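Local coordinates for Lmo0305 protein (PDB 3PJ0), which is of unassigned function but belongs to the beta-eliminating lyase family of pyridoxal-phosphate-dependent proteins, with the aminotransferase-like fold, at residues 146-151 and 331-336; 268-273 and 290-295; 130-135 and 164-169. All blocks are in the same frame, centred on the assembly; numbering follows the deposited sequence.

Interaction 1: residues 146-151 and 331-336; sequences PQREIG and AFEVSV
Arg148 meets Glu333 of strand 329-335, where Phe332 first packs against Phe274 of helix 260-275 and Glu333 then reaches across to the arginine. CG of Glu333 lies anti to the backbone N (chi1 170°), and the chain stays extended beyond it, bringing the carboxylate up to the guanidinium. The two side chains cross nearly at right angles, with their flat groups turned 49° from each other, a skewed salt bridge rather than a coplanar pair. Its straightest bond runs from NH2 of Arg148 to OE2 of Glu333, 3.0 Å, on the syn side of OE2 but somewhat out of the carboxylate plane, while lying in the plane of the guanidinium. NE of Arg148 lies 2.9 Å from OE1 of Glu333, but that bond is strongly bent (128°) and weak. The guanidinium also holds a second acid: NH1 of Arg148 gives a 2.8 Å bond to OE2 of Glu149, which is also hydrogen-bonded to NE2 of His103. One arginine thus joins two carboxylates and probably offsets their mutual repulsion. OE1 of Glu333 takes a further bond from His293 on the adjacent strand. Next along, the side chain of Val334 touches Leu270 of helix 260-275, and the strand pairs with 291-296, whose Met291 touches both Arg148 and Glu333. The network ties the loop after strand 140-144 to the four-stranded antiparallel sheet.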
loop_
_atom_site.group_PDB
_atom_site.type_symbol
_atom_site.label_atom_id
_atom_site.label_comp_id
_atom_site.label_asym_id
_atom_site.label_seq_id
_atom_site.Cartn_x
_atom_site.Cartn_y
_atom_site.Cartn_z
ATOM N N PRO A 146 -3.911 18.162 -15.549
ATOM C CA PRO A 146 -3.585 18.426 -16.930
ATOM C C PRO A 146 -2.922 17.191 -17.501
ATOM O O PRO A 146 -2.653 16.270 -16.727
ATOM C CB PRO A 146 -2.588 19.572 -16.818
ATOM C CG PRO A 146 -1.836 19.259 -15.604
ATOM C CD PRO A 146 -2.791 18.537 -14.666
ATOM N N GLN A 147 -2.617 17.170 -18.797
ATOM C CA GLN A 147 -1.993 16.001 -19.422
ATOM C C GLN A 147 -0.494 16.125 -19.240
ATOM O O GLN A 147 0.201 16.791 -20.017
ATOM C CB GLN A 147 -2.355 15.886 -20.908
ATOM C CG GLN A 147 -2.006 14.530 -21.491
ATOM C CD GLN A 147 -3.057 13.463 -21.166
ATOM O OE1 GLN A 147 -4.222 13.622 -21.513
ATOM N NE2 GLN A 147 -2.649 12.380 -20.489
ATOM N N ARG A 148 -0.003 15.490 -18.190
ATOM C CA ARG A 148 1.402 15.641 -17.793
ATOM C C ARG A 148 2.455 15.272 -18.840
ATOM O O ARG A 148 3.438 15.988 -18.987
ATOM C CB ARG A 148 1.651 14.828 -16.527
ATOM C CG ARG A 148 3.086 14.875 -15.995
ATOM C CD ARG A 148 3.952 13.686 -16.480
ATOM N NE ARG A 148 5.196 13.683 -15.726
ATOM C CZ ARG A 148 5.983 12.631 -15.453
ATOM N NH1 ARG A 148 5.709 11.412 -15.893
ATOM N NH2 ARG A 148 7.078 12.813 -14.717
ATOM N N GLU A 149 2.251 14.171 -19.554
ATOM C CA GLU A 149 3.262 13.694 -20.510
ATOM C C GLU A 149 3.464 14.619 -21.706
ATOM O O GLU A 149 4.468 14.512 -22.410
ATOM C CB GLU A 149 2.953 12.278 -20.978
ATOM C CG GLU A 149 2.947 11.270 -19.846
ATOM C CD GLU A 149 4.315 10.892 -19.295
ATOM O OE1 GLU A 149 5.329 11.000 -20.002
ATOM O OE2 GLU A 149 4.348 10.436 -18.135
ATOM N N ILE A 150 2.526 15.540 -21.929
ATOM C CA ILE A 150 2.687 16.513 -23.022
ATOM C C ILE A 150 2.954 17.930 -22.460
ATOM O O ILE A 150 2.732 18.939 -23.104
ATOM C CB ILE A 150 1.553 16.437 -24.078
ATOM C CG1 ILE A 150 0.177 16.713 -23.479
ATOM C CG2 ILE A 150 1.541 15.076 -24.736
ATOM C CD1 ILE A 150 -0.899 16.809 -24.540
ATOM N N GLY A 151 3.438 17.973 -21.234
ATOM C CA GLY A 151 3.839 19.216 -20.615
ATOM C C GLY A 151 2.875 19.828 -19.646
ATOM O O GLY A 151 3.141 20.907 -19.144
ATOM N N ALA A 331 14.631 17.435 -24.021
ATOM C CA ALA A 331 13.726 18.144 -23.120
ATOM C C ALA A 331 13.770 17.637 -21.685
ATOM O O ALA A 331 14.295 16.560 -21.425
ATOM C CB ALA A 331 12.260 18.021 -23.664
ATOM N N PHE A 332 13.172 18.415 -20.773
ATOM C CA PHE A 332 12.997 17.999 -19.385
ATOM C C PHE A 332 11.794 18.687 -18.811
ATOM O O PHE A 332 11.262 19.636 -19.400
ATOM C CB PHE A 332 14.220 18.253 -18.494
ATOM C CG PHE A 332 14.502 19.705 -18.247
ATOM C CD1 PHE A 332 13.898 20.369 -17.204
ATOM C CD2 PHE A 332 15.377 20.408 -19.052
ATOM C CE1 PHE A 332 14.163 21.726 -16.993
ATOM C CE2 PHE A 332 15.666 21.728 -18.801
ATOM C CZ PHE A 332 15.038 22.388 -17.786
ATOM N N GLU A 333 11.323 18.147 -17.700
ATOM C CA GLU A 333 10.153 18.666 -17.018
ATOM C C GLU A 333 10.496 19.466 -15.758
ATOM O O GLU A 333 11.393 19.077 -14.991
ATOM C CB GLU A 333 9.269 17.470 -16.628
ATOM C CG GLU A 333 8.127 17.741 -15.713
ATOM C CD GLU A 333 7.300 16.504 -15.516
ATOM O OE1 GLU A 333 6.527 16.184 -16.437
ATOM O OE2 GLU A 333 7.481 15.823 -14.468
ATOM N N VAL A 334 9.740 20.541 -15.519
ATOM C CA VAL A 334 9.817 21.323 -14.295
ATOM C C VAL A 334 8.447 21.344 -13.620
ATOM O O VAL A 334 7.435 21.589 -14.306
ATOM C CB VAL A 334 10.131 22.822 -14.555
ATOM C CG1 VAL A 334 10.327 23.553 -13.201
ATOM C CG2 VAL A 334 11.328 22.997 -15.466
ATOM N N SER A 335 8.396 20.994 -12.331
ATOM C CA SER A 335 7.175 21.134 -11.532
ATOM C C SER A 335 7.527 22.045 -10.365
ATOM O O SER A 335 8.294 21.661 -9.498
ATOM C CB SER A 335 6.616 19.794 -11.032
ATOM O OG SER A 335 6.298 18.933 -12.113
ATOM N N VAL A 336 6.966 23.249 -10.346
ATOM C CA VAL A 336 7.267 24.235 -9.300
ATOM C C VAL A 336 6.606 23.857 -7.979
ATOM O O VAL A 336 5.448 23.408 -7.938
ATOM C CB VAL A 336 6.885 25.670 -9.717
ATOM C CG1 VAL A 336 7.127 26.679 -8.567
ATOM C CG2 VAL A 336 7.701 26.108 -10.914
#

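Interaction 2: residues 268-273 and 290-295; sequences KGLAER and NMFHVY
The helical bond from Glu272 N to Lys268 O, 3.0 Å long, closes the turn that presents Leu270 and Ala271 to the ring of Phe292. The side chains that meet across the contact are all apolar, and all three touching residues are buried. Ala271 covers one face of the phenyl ring: its CB stands 4.2 Å from the centroid of the Phe292 ring and only 8° off the normal, a CH-pi contact almost over the ring centre. The methyl carbon sits over the middle of the ring, and the ring comes close to the helix backbone as well, with Phe292 CZ 3.9 Å from Ala271 N. Leu270 approaches differently, at the ring edge and near its plane, where its CG lies 3.9 Å from CZ of Phe292; this side chain is modelled in two conformations, so the details of that edge contact are less certain. The leucine and the phenylalanine cross at about a right angle. Phe292 has its CG between the backbone N and the carbonyl carbon (chi1 56°), a crowded rotamer for the ring that reaches the helix. Ala267 and Phe274, one turn to each side on the same helix, also touch this ring, as do Thr282, Pro287 and Val334. The result is a hydrophobic layer joining helix 260-275 to the sheet: strand 291-296 lies between 280-283 and 329-335, and the phenylalanine projects from it against helix 260-275, which covers the strand there.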
loop_
_atom_site.group_PDB
_atom_site.type_symbol
_atom_site.label_atom_id
_atom_site.label_comp_id
_atom_site.label_asym_id
_atom_site.label_seq_id
_atom_site.Cartn_x
_atom_site.Cartn_y
_atom_site.Cartn_z
ATOM N N LYS A 268 4.808 30.386 -14.506
ATOM C CA LYS A 268 4.684 31.285 -15.664
ATOM C C LYS A 268 5.906 32.209 -15.799
ATOM O O LYS A 268 6.445 32.364 -16.895
ATOM C CB LYS A 268 3.389 32.089 -15.600
ATOM C CG LYS A 268 2.155 31.228 -15.903
ATOM C CD LYS A 268 0.899 32.080 -16.040
ATOM C CE LYS A 268 0.448 32.638 -14.742
ATOM N NZ LYS A 268 -0.673 33.591 -14.938
ATOM N N GLY A 269 6.345 32.806 -14.693
ATOM C CA GLY A 269 7.533 33.668 -14.685
ATOM C C GLY A 269 8.759 32.891 -15.170
ATOM O O GLY A 269 9.522 33.383 -16.005
ATOM N N LEU A 270 8.938 31.668 -14.664
ATOM C CA LEU A 270 10.068 30.824 -15.057
ATOM C C LEU A 270 9.999 30.466 -16.543
ATOM O O LEU A 270 10.998 30.562 -17.238
ATOM C CB LEU A 270 10.109 29.554 -14.197
ATOM C CG LEU A 270 11.315 28.625 -14.321
ATOM C CD1 LEU A 270 12.610 29.415 -14.162
ATOM C CD2 LEU A 270 11.242 27.479 -13.284
ATOM N N ALA A 271 8.825 30.041 -17.022
ATOM C CA ALA A 271 8.655 29.707 -18.441
ATOM C C ALA A 271 9.019 30.896 -19.317
ATOM O O ALA A 271 9.692 30.737 -20.348
ATOM C CB ALA A 271 7.185 29.216 -18.746
ATOM N N GLU A 272 8.598 32.105 -18.917
ATOM C CA GLU A 272 8.963 33.309 -19.698
ATOM C C GLU A 272 10.468 33.429 -19.851
ATOM O O GLU A 272 10.967 33.797 -20.922
ATOM C CB GLU A 272 8.484 34.612 -19.043
ATOM C CG GLU A 272 7.028 34.954 -19.236
ATOM C CD GLU A 272 6.693 36.354 -18.729
ATOM O OE1 GLU A 272 7.621 37.160 -18.511
ATOM O OE2 GLU A 272 5.486 36.656 -18.559
ATOM N N ARG A 273 11.193 33.156 -18.779
ATOM C CA ARG A 273 12.647 33.255 -18.819
ATOM C C ARG A 273 13.230 32.177 -19.732
ATOM O O ARG A 273 14.097 32.484 -20.531
ATOM C CB ARG A 273 13.271 33.108 -17.415
ATOM C CG ARG A 273 12.914 34.189 -16.382
ATOM C CD ARG A 273 13.465 33.780 -14.991
ATOM N NE ARG A 273 13.237 34.762 -13.924
ATOM C CZ ARG A 273 14.130 35.654 -13.493
ATOM N NH1 ARG A 273 15.346 35.739 -14.029
ATOM N NH2 ARG A 273 13.802 36.485 -12.508
ATOM N N ASN A 290 1.493 24.493 -12.425
ATOM C CA ASN A 290 2.823 24.686 -11.867
ATOM C C ASN A 290 3.920 23.990 -12.686
ATOM O O ASN A 290 5.097 24.063 -12.339
ATOM C CB ASN A 290 2.847 24.147 -10.440
ATOM C CG ASN A 290 2.699 22.687 -10.392
ATOM O OD1 ASN A 290 1.865 22.113 -11.129
ATOM N ND2 ASN A 290 3.500 22.028 -9.544
HETATM N N MSE A 291 3.536 23.318 -13.767
HETATM C CA MSE A 291 4.467 22.537 -14.537
HETATM C C MSE A 291 4.530 22.907 -15.998
HETATM O O MSE A 291 3.649 23.590 -16.530
HETATM C CB MSE A 291 4.111 21.053 -14.438
HETATM C CG MSE A 291 2.861 20.633 -15.166
HETATM SE SE MSE A 291 2.716 18.693 -15.379
HETATM C CE MSE A 291 4.226 18.434 -16.563
ATOM N N PHE A 292 5.587 22.420 -16.642
ATOM C CA PHE A 292 5.802 22.602 -18.068
ATOM C C PHE A 292 7.039 21.786 -18.442
ATOM O O PHE A 292 7.746 21.287 -17.568
ATOM C CB PHE A 292 5.958 24.089 -18.470
ATOM C CG PHE A 292 7.049 24.815 -17.749
ATOM C CD1 PHE A 292 8.350 24.809 -18.229
ATOM C CD2 PHE A 292 6.771 25.522 -16.565
ATOM C CE1 PHE A 292 9.373 25.490 -17.535
ATOM C CE2 PHE A 292 7.777 26.177 -15.889
ATOM C CZ PHE A 292 9.074 26.170 -16.363
ATOM N N HIS A 293 7.239 21.621 -19.744
ATOM C CA HIS A 293 8.409 20.952 -20.298
ATOM C C HIS A 293 9.246 21.996 -21.033
ATOM O O HIS A 293 8.711 22.887 -21.637
ATOM C CB HIS A 293 7.944 19.867 -21.256
ATOM C CG HIS A 293 7.377 18.682 -20.564
ATOM N ND1 HIS A 293 6.959 17.550 -21.230
ATOM C CD2 HIS A 293 7.198 18.438 -19.245
ATOM C CE1 HIS A 293 6.513 16.678 -20.345
ATOM N NE2 HIS A 293 6.688 17.182 -19.133
ATOM N N VAL A 294 10.569 21.872 -20.958
ATOM C CA VAL A 294 11.523 22.802 -21.610
ATOM C C VAL A 294 12.218 22.022 -22.717
ATOM O O VAL A 294 12.757 20.951 -22.472
ATOM C CB VAL A 294 12.576 23.295 -20.582
ATOM C CG1 VAL A 294 13.603 24.223 -21.198
ATOM C CG2 VAL A 294 11.860 23.973 -19.364
ATOM N N TYR A 295 12.194 22.556 -23.927
ATOM C CA TYR A 295 12.744 21.902 -25.101
ATOM C C TYR A 295 13.884 22.715 -25.647
ATOM O O TYR A 295 13.807 23.943 -25.699
ATOM C CB TYR A 295 11.672 21.775 -26.190
ATOM C CG TYR A 295 10.776 20.567 -26.085
ATOM C CD1 TYR A 295 9.764 20.497 -25.118
ATOM C CD2 TYR A 295 10.924 19.501 -26.969
ATOM C CE1 TYR A 295 8.939 19.379 -25.019
ATOM C CE2 TYR A 295 10.088 18.383 -26.898
ATOM C CZ TYR A 295 9.089 18.329 -25.919
ATOM O OH TYR A 295 8.275 17.216 -25.831
#

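Interaction 3: residues 130-135 and 164-169; sequences DIKSLR and SEYCHE
Tyr166 does the work on one side, meeting Ile131 and Lys132 in the last turn of helix 128-132. The apolar contacts come first. Lys132 lies over one face of the phenol ring, its CG 3.9 Å from CZ of Tyr166, and the extended chain carries CE to within 4.1 Å of CE1 on the same ring. It is the aliphatic part of the lysine that packs here. Ile131 brings its CG2 branch to 3.8 Å from Tyr166 CE2; the two side chains run alongside one another, pointing opposite ways. CG of Tyr166 is anti to the backbone N (chi1 176°), and the ring reaches out from its helix to both residues. The polar link is indirect: a water at the ring edge, in its plane, donates to Ile131 O at 2.9 Å and is hydrogen-bonded to Tyr166 OH at 2.7 Å. Ile131 O also receives Leu134 N, so the carbonyl serves both the helix end and the water. Ile131 further touches Leu119, just beyond strand 115-118; the contact joins the short helix 128-132 to helix 157-170, whose Cys167 rests on Leu174 of strand 173-178 in the mixed sheet.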
loop_
_atom_site.group_PDB
_atom_site.type_symbol
_atom_site.label_atom_id
_atom_site.label_comp_id
_atom_site.label_asym_id
_atom_site.label_seq_id
_atom_site.Cartn_x
_atom_site.Cartn_y
_atom_site.Cartn_z
ATOM N N ASP A 130 -12.324 12.950 -31.053
ATOM C CA ASP A 130 -11.700 11.623 -30.913
ATOM C C ASP A 130 -12.671 10.642 -30.282
ATOM O O ASP A 130 -12.741 9.475 -30.694
ATOM C CB ASP A 130 -10.448 11.695 -30.050
ATOM C CG ASP A 130 -9.358 12.523 -30.687
ATOM O OD1 ASP A 130 -9.163 12.425 -31.918
ATOM O OD2 ASP A 130 -8.709 13.284 -29.942
ATOM N N ILE A 131 -13.406 11.112 -29.270
ATOM C CA ILE A 131 -14.403 10.309 -28.589
ATOM C C ILE A 131 -15.539 9.925 -29.557
ATOM O O ILE A 131 -15.968 8.760 -29.602
ATOM C CB ILE A 131 -14.974 11.037 -27.348
ATOM C CG1 ILE A 131 -13.881 11.289 -26.311
ATOM C CG2 ILE A 131 -16.065 10.203 -26.728
ATOM C CD1 ILE A 131 -14.300 12.293 -25.211
ATOM N N LYS A 132 -16.011 10.908 -30.319
ATOM C CA LYS A 132 -17.057 10.710 -31.337
ATOM C C LYS A 132 -16.620 9.743 -32.429
ATOM O O LYS A 132 -17.469 9.068 -33.004
ATOM C CB LYS A 132 -17.487 12.059 -31.959
ATOM C CG LYS A 132 -18.351 12.919 -31.042
ATOM C CD LYS A 132 -18.794 14.248 -31.719
ATOM C CE LYS A 132 -19.753 15.057 -30.833
ATOM N NZ LYS A 132 -20.238 16.290 -31.534
ATOM N N SER A 133 -15.318 9.650 -32.687
ATOM C CA SER A 133 -14.754 8.759 -33.707
ATOM C C SER A 133 -14.468 7.331 -33.221
ATOM O O SER A 133 -13.961 6.518 -33.998
ATOM C CB SER A 133 -13.439 9.348 -34.247
ATOM O OG SER A 133 -13.639 10.633 -34.800
ATOM N N LEU A 134 -14.737 7.031 -31.950
ATOM C CA LEU A 134 -14.530 5.661 -31.442
ATOM C C LEU A 134 -15.327 4.679 -32.282
ATOM O O LEU A 134 -16.490 4.927 -32.604
ATOM C CB LEU A 134 -14.925 5.537 -29.961
ATOM C CG LEU A 134 -13.975 6.158 -28.920
ATOM C CD1 LEU A 134 -14.656 6.257 -27.576
ATOM C CD2 LEU A 134 -12.690 5.348 -28.787
ATOM N N ARG A 135 -14.688 3.583 -32.660
ATOM C CA ARG A 135 -15.317 2.559 -33.515
ATOM C C ARG A 135 -16.148 1.501 -32.790
ATOM O O ARG A 135 -16.747 0.621 -33.434
ATOM C CB ARG A 135 -14.271 1.919 -34.417
ATOM C CG ARG A 135 -14.091 2.675 -35.723
ATOM C CD ARG A 135 -12.781 2.383 -36.440
ATOM N NE ARG A 135 -11.675 3.234 -35.966
ATOM C CZ ARG A 135 -10.853 2.946 -34.963
ATOM N NH1 ARG A 135 -10.986 1.818 -34.269
ATOM N NH2 ARG A 135 -9.890 3.803 -34.636
ATOM N N SER A 164 -18.269 16.213 -21.036
ATOM C CA SER A 164 -19.124 15.704 -19.958
ATOM C C SER A 164 -20.547 15.531 -20.452
ATOM O O SER A 164 -21.161 14.484 -20.246
ATOM C CB SER A 164 -19.113 16.661 -18.746
ATOM O OG SER A 164 -19.826 16.094 -17.642
ATOM N N GLU A 165 -21.064 16.558 -21.129
ATOM C CA GLU A 165 -22.449 16.515 -21.630
ATOM C C GLU A 165 -22.633 15.377 -22.652
ATOM O O GLU A 165 -23.626 14.673 -22.614
ATOM C CB GLU A 165 -22.860 17.880 -22.217
ATOM C CG GLU A 165 -22.958 18.974 -21.110
ATOM C CD GLU A 165 -22.964 20.432 -21.625
ATOM O OE1 GLU A 165 -22.367 20.735 -22.684
ATOM O OE2 GLU A 165 -23.530 21.287 -20.925
ATOM N N TYR A 166 -21.650 15.166 -23.527
ATOM C CA TYR A 166 -21.754 14.112 -24.537
ATOM C C TYR A 166 -21.722 12.746 -23.873
ATOM O O TYR A 166 -22.522 11.862 -24.205
ATOM C CB TYR A 166 -20.624 14.216 -25.550
ATOM C CG TYR A 166 -20.618 13.099 -26.552
ATOM C CD1 TYR A 166 -21.502 13.094 -27.639
ATOM C CD2 TYR A 166 -19.731 12.040 -26.418
ATOM C CE1 TYR A 166 -21.484 12.054 -28.560
ATOM C CE2 TYR A 166 -19.707 11.005 -27.319
ATOM C CZ TYR A 166 -20.571 11.015 -28.388
ATOM O OH TYR A 166 -20.513 9.964 -29.264
ATOM N N CYS A 167 -20.805 12.578 -22.924
ATOM C CA CYS A 167 -20.713 11.311 -22.214
ATOM C C CYS A 167 -22.028 11.031 -21.457
ATOM O O CYS A 167 -22.526 9.909 -21.477
ATOM C CB CYS A 167 -19.462 11.247 -21.337
ATOM S SG CYS A 167 -17.920 11.127 -22.276
ATOM N N HIS A 168 -22.605 12.050 -20.832
ATOM C CA HIS A 168 -23.871 11.886 -20.156
ATOM C C HIS A 168 -24.987 11.396 -21.119
ATOM O O HIS A 168 -25.700 10.442 -20.815
ATOM C CB HIS A 168 -24.261 13.158 -19.408
ATOM C CG HIS A 168 -25.515 13.023 -18.593
ATOM N ND1 HIS A 168 -25.536 12.424 -17.350
ATOM C CD2 HIS A 168 -26.787 13.420 -18.841
ATOM C CE1 HIS A 168 -26.768 12.453 -16.871
ATOM N NE2 HIS A 168 -27.545 13.053 -17.755
ATOM N N GLU A 169 -25.081 12.022 -22.288
ATOM C CA GLU A 169 -26.041 11.660 -23.336
ATOM C C GLU A 169 -25.850 10.227 -23.879
ATOM O O GLU A 169 -26.827 9.560 -24.203
ATOM C CB GLU A 169 -25.908 12.655 -24.504
ATOM C CG GLU A 169 -26.347 14.111 -24.189
ATOM C CD GLU A 169 -25.883 15.168 -25.243
ATOM O OE1 GLU A 169 -25.108 14.834 -26.180
ATOM O OE2 GLU A 169 -26.279 16.353 -25.116
HETATM O O HOH W 1 -18.747 7.957 -29.120
#

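How the interactions relate
Interactions 1 and 2 share one sheet: strands 329-335 and 291-296 are neighbours, and Phe332 O lies 2.8 Å from Val294 N, probably a hydrogen bond. Their centres are 9 Å apart; interaction 2 uses the helix-covered face, and interaction 1 uses a side chain, Glu333, from the other face. Along the chain interaction 2 is nested within the loop closed by interaction 1, whereas interaction 3 crosses it. Interaction 3 lies between two helices beside the mixed sheet, about 10 Å from interaction 1 between nearest atoms and 33 Å from interaction 2 between centres. The cofactor is carried as a pyridoxal phosphate adduct on Lys208. A bound (4R)-2-methylpentane-2,4-diol, probably from crystallisation, sits about 4 Å from the Glu333 side chain.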